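Local coordinates for protein tartronate semialdehyde reductase (Salmonella typhimurium, PDB 1VPD) that probably reduces tartronate semialdehyde to D-glycerate with NADH or NADPH, the last step in converting galactarate to D-glycerate, at residues A[177-180]-A[181-184]; A[239-242]-A[243-247]. All blocks are in the same frame, centred on the assembly; numbering follows the deposited sequence.

Interaction 1 of 2, residues A[177-180]-A[181-184]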
loop_
_atom_site.group_PDB
_atom_site.type_symbol
_atom_site.label_atom_id
_atom_site.label_comp_id
_atom_site.label_asym_id
_atom_site.label_seq_id
_atom_site.Cartn_x
_atom_site.Cartn_y
_atom_site.Cartn_z
ATOM N N ALA A 177 7.436 -1.117 -9.139
ATOM C CA ALA A 177 8.679 -1.878 -8.942
ATOM C C ALA A 177 8.687 -2.572 -7.579
ATOM O O ALA A 177 9.047 -3.740 -7.449
ATOM C CB ALA A 177 9.868 -0.951 -9.068
ATOM N N ASN A 178 8.260 -1.851 -6.546
ATOM C CA ASN A 178 8.150 -2.406 -5.203
ATOM C C ASN A 178 7.265 -3.641 -5.160
ATOM O O ASN A 178 7.626 -4.654 -4.569
ATOM C CB ASN A 178 7.584 -1.332 -4.257
ATOM C CG ASN A 178 7.658 -1.723 -2.805
ATOM O OD1 ASN A 178 6.794 -2.478 -2.274
ATOM N ND2 ASN A 178 8.649 -1.196 -2.127
ATOM N N GLN A 179 6.113 -3.555 -5.815
ATOM C CA GLN A 179 5.115 -4.611 -5.747
ATOM C C GLN A 179 5.493 -5.810 -6.589
ATOM O O GLN A 179 5.097 -6.917 -6.277
ATOM C CB GLN A 179 3.748 -4.071 -6.169
ATOM C CG GLN A 179 3.137 -3.078 -5.146
ATOM C CD GLN A 179 3.101 -3.618 -3.735
ATOM O OE1 GLN A 179 4.106 -3.588 -3.023
ATOM N NE2 GLN A 179 1.947 -4.144 -3.337
ATOM N N VAL A 180 6.264 -5.586 -7.652
ATOM C CA VAL A 180 6.890 -6.674 -8.389
ATOM C C VAL A 180 7.802 -7.440 -7.440
ATOM O O VAL A 180 7.712 -8.678 -7.347
ATOM C CB VAL A 180 7.688 -6.136 -9.618
ATOM C CG1 VAL A 180 8.651 -7.198 -10.181
ATOM C CG2 VAL A 180 6.724 -5.642 -10.692
ATOM N N ILE A 181 8.668 -6.732 -6.734
ATOM C CA ILE A 181 9.595 -7.405 -5.825
ATOM C C ILE A 181 8.848 -8.144 -4.709
ATOM O O ILE A 181 9.170 -9.282 -4.391
ATOM C CB ILE A 181 10.636 -6.428 -5.251
ATOM C CG1 ILE A 181 11.661 -6.106 -6.341
ATOM C CG2 ILE A 181 11.337 -7.047 -4.045
ATOM C CD1 ILE A 181 12.461 -4.829 -6.047
ATOM N N VAL A 182 7.860 -7.509 -4.102
ATOM C CA VAL A 182 7.172 -8.152 -2.996
ATOM C C VAL A 182 6.485 -9.441 -3.455
ATOM O O VAL A 182 6.599 -10.481 -2.795
ATOM C CB VAL A 182 6.193 -7.194 -2.304
ATOM C CG1 VAL A 182 5.380 -7.925 -1.245
ATOM C CG2 VAL A 182 6.956 -6.025 -1.653
ATOM N N ALA A 183 5.762 -9.383 -4.573
ATOM C CA ALA A 183 5.075 -10.566 -5.078
ATOM C C ALA A 183 6.064 -11.679 -5.358
ATOM O O ALA A 183 5.829 -12.811 -4.966
ATOM C CB ALA A 183 4.273 -10.270 -6.311
ATOM N N LEU A 184 7.161 -11.354 -6.046
ATOM C CA LEU A 184 8.132 -12.375 -6.431
ATOM C C LEU A 184 8.892 -12.927 -5.224
ATOM O O LEU A 184 9.166 -14.107 -5.179
ATOM C CB LEU A 184 9.089 -11.832 -7.495
ATOM C CG LEU A 184 8.392 -11.517 -8.829
ATOM C CD1 LEU A 184 9.341 -10.863 -9.805
ATOM C CD2 LEU A 184 7.820 -12.792 -9.448
#

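Interaction 2 of 2, residues A[239-242]-A[243-247]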
loop_
_atom_site.group_PDB
_atom_site.type_symbol
_atom_site.label_atom_id
_atom_site.label_comp_id
_atom_site.label_asym_id
_atom_site.label_seq_id
_atom_site.Cartn_x
_atom_site.Cartn_y
_atom_site.Cartn_z
ATOM N N ASP A 239 -6.366 -9.774 -3.636
ATOM C CA ASP A 239 -7.089 -8.983 -4.617
ATOM C C ASP A 239 -6.462 -7.606 -4.878
ATOM O O ASP A 239 -6.503 -7.121 -6.019
ATOM C CB ASP A 239 -8.583 -8.865 -4.278
ATOM C CG ASP A 239 -9.359 -10.115 -4.607
ATOM O OD1 ASP A 239 -8.900 -10.942 -5.444
ATOM O OD2 ASP A 239 -10.462 -10.357 -4.062
ATOM N N LEU A 240 -5.915 -6.982 -3.837
ATOM C CA LEU A 240 -5.191 -5.725 -3.995
ATOM C C LEU A 240 -3.849 -5.912 -4.704
ATOM O O LEU A 240 -3.478 -5.091 -5.536
ATOM C CB LEU A 240 -4.987 -5.016 -2.658
ATOM C CG LEU A 240 -6.286 -4.555 -2.005
ATOM C CD1 LEU A 240 -5.973 -4.042 -0.595
ATOM C CD2 LEU A 240 -6.959 -3.488 -2.840
ATOM N N HIS A 241 -3.144 -6.999 -4.408
ATOM C CA HIS A 241 -1.881 -7.251 -5.078
ATOM C C HIS A 241 -2.112 -7.547 -6.564
ATOM O O HIS A 241 -1.302 -7.132 -7.389
ATOM C CB HIS A 241 -1.048 -8.340 -4.389
ATOM C CG HIS A 241 0.425 -8.092 -4.487
ATOM N ND1 HIS A 241 1.313 -8.491 -3.514
ATOM C CD2 HIS A 241 1.166 -7.488 -5.453
ATOM C CE1 HIS A 241 2.541 -8.132 -3.870
ATOM N NE2 HIS A 241 2.480 -7.526 -5.046
ATOM N N ILE A 242 -3.230 -8.190 -6.905
ATOM C CA ILE A 242 -3.615 -8.395 -8.296
ATOM C C ILE A 242 -3.730 -7.054 -9.026
ATOM O O ILE A 242 -3.225 -6.902 -10.137
ATOM C CB ILE A 242 -4.942 -9.216 -8.416
ATOM C CG1 ILE A 242 -4.661 -10.691 -8.101
ATOM C CG2 ILE A 242 -5.546 -9.064 -9.810
ATOM C CD1 ILE A 242 -5.897 -11.578 -7.941
ATOM N N LYS A 243 -4.395 -6.090 -8.402
ATOM C CA LYS A 243 -4.532 -4.744 -8.979
ATOM C C LYS A 243 -3.163 -4.097 -9.204
ATOM O O LYS A 243 -2.923 -3.516 -10.274
ATOM C CB LYS A 243 -5.448 -3.888 -8.100
ATOM C CG LYS A 243 -5.480 -2.393 -8.385
ATOM C CD LYS A 243 -4.443 -1.603 -7.605
ATOM C CE LYS A 243 -4.580 -1.735 -6.083
ATOM N NZ LYS A 243 -3.609 -0.851 -5.328
ATOM N N ASP A 244 -2.265 -4.235 -8.229
ATOM C CA ASP A 244 -0.917 -3.682 -8.380
ATOM C C ASP A 244 -0.164 -4.376 -9.520
ATOM O O ASP A 244 0.508 -3.709 -10.300
ATOM C CB ASP A 244 -0.094 -3.798 -7.103
ATOM C CG ASP A 244 -0.547 -2.855 -6.011
ATOM O OD1 ASP A 244 -1.189 -1.803 -6.304
ATOM O OD2 ASP A 244 -0.301 -3.130 -4.820
ATOM N N LEU A 245 -0.236 -5.702 -9.612
ATOM C CA LEU A 245 0.444 -6.382 -10.712
ATOM C C LEU A 245 -0.170 -6.045 -12.071
ATOM O O LEU A 245 0.562 -5.950 -13.063
ATOM C CB LEU A 245 0.532 -7.902 -10.520
ATOM C CG LEU A 245 1.270 -8.399 -9.276
ATOM C CD1 LEU A 245 1.560 -9.892 -9.456
ATOM C CD2 LEU A 245 2.565 -7.614 -8.987
ATOM N N ALA A 246 -1.493 -5.886 -12.133
ATOM C CA ALA A 246 -2.141 -5.426 -13.357
ATOM C C ALA A 246 -1.576 -4.080 -13.786
ATOM O O ALA A 246 -1.268 -3.879 -14.958
ATOM C CB ALA A 246 -3.640 -5.339 -13.180
ATOM N N ASN A 247 -1.422 -3.162 -12.835
ATOM C CA ASN A 247 -0.826 -1.869 -13.134
ATOM C C ASN A 247 0.633 -1.995 -13.591
ATOM O O ASN A 247 1.044 -1.319 -14.543
ATOM C CB ASN A 247 -0.947 -0.931 -11.931
ATOM C CG ASN A 247 -2.385 -0.488 -11.681
ATOM O OD1 ASN A 247 -3.255 -0.554 -12.588
ATOM N ND2 ASN A 247 -2.650 0.006 -10.469
#

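Interaction 1 of 2, residues A[177-180]-A[181-184]
Ala-177 to Leu-184 form two turns of continuous alpha-helix, closed by four i to i+4 bonds from Ile-181, Val-182, Ala-183 and Leu-184 N to the carbonyls of Ala-177, Asn-178, Gln-179 and Val-180, the shortest being 2.9 Å from Val-182 N to Asn-178 O. The bond at Gln-179 differs: Ala-183 N stands above the carbonyl plane, 37° out of it, and the same oxygen also accepts His-241 NE2. Val-180 and Leu-184 lie side by side one turn apart. Leu-184 has two conformers; in the one described its CD1 meets Val-180 CG1 at 3.7 Å, a contact that is uncertain for the residue as a whole. Val-182 has CG2 beside its own backbone N, which places this methyl 3.3 Å from Asn-178 O, one turn back. A bend at chi2 (-52°) sets Gln-179 OE1 beside the same Val-182 CG2, 4.0 Å away, the two side chains lying side by side. Gln-179 NE2 donates to Asp-244, while OE1 accepts a weak bond from Lys-175, the predicted catalytic residue, and hydrogen-bonds to a bound tartrate. These turns belong to the long helix 170-198 of the C-terminal helical domain. Helix 260-274 covers Val-180, Ala-183 and Leu-184 through Thr-262, Met-269, Leu-261 and Val-265, and helix 238-255 packs against Val-182 and Ala-183.

Interaction 2 of 2, residues A[239-242]-A[243-247]
Lys-243 lies over the turn that precedes it, its chain folded back on the carbonyl of Leu-240: CB is 3.4 Å and CE 3.6 Å from Leu-240 O. The fold comes from bends at chi2 (-90°) and chi3 (-59°), which bring CE alongside the Leu-240 side chain, 4.4 Å from CD2, and return the ammonium group toward Asp-244. There NZ makes a 2.8 Å salt bridge with Asp-244 OD1, reaching it from above the carboxylate plane. It also donates to Ser-100 O and, weakly, to Pro-70 O, so three acceptors, drawn from both domains, hold it, one of them weakly. Lys-243 and Ser-100 are both predicted NAD(+) contacts; the lysine thus sits where helix 238-255 of the C-terminal helical domain faces the Rossmann-type nucleotide-binding domain, consistent with the interdomain cleft of the 3-hydroxyisobutyrate dehydrogenase-related family. His-241 belongs to the side of the helix turned toward helix 170-198, where its NE2 donates to Gln-179 O. Its ring and the Leu-245 side chain cross obliquely, CD2 of the histidine lying 3.8 Å from CD2 of the leucine. Ile-242 is buried, as His-241 is, and its CG2, beside the carbonyl carbon, lies 3.5 Å from Lys-243 N. The carbonyl oxygen of Ile-242 receives Ala-246 N at 2.8 Å, with the methyl of Ala-246 packed against the same oxygen. One turn earlier the bond from Lys-243 N to Asp-239 O is weak at 3.3 Å, and Asp-239 itself is tied by a salt bridge to Arg-273 of helix 260-274.

Interactions 1 and 2 occupy two helices of the C-terminal domain whose packing is pinned at Gln-179, their centres about 11 Å apart. Its NE2 probably donates to Asp-244 OD2 (2.9 Å), and its backbone O accepts from His-241 NE2 (3.0 Å), so the side chain and the main chain of one residue each grip the facing helix. Asp-244, which also pairs with Lys-243, connects the glutamine of interaction 1 to the lysine of interaction 2. Ala-183 CB packs 3.5 Å from His-241 NE2. The Gln-179 side chain is about 3 Å from that of Lys-175, the predicted active-site residue, and about 3 Å from the tartrate, probably taken up from the crystallisation liquor, which may mark the substrate pocket.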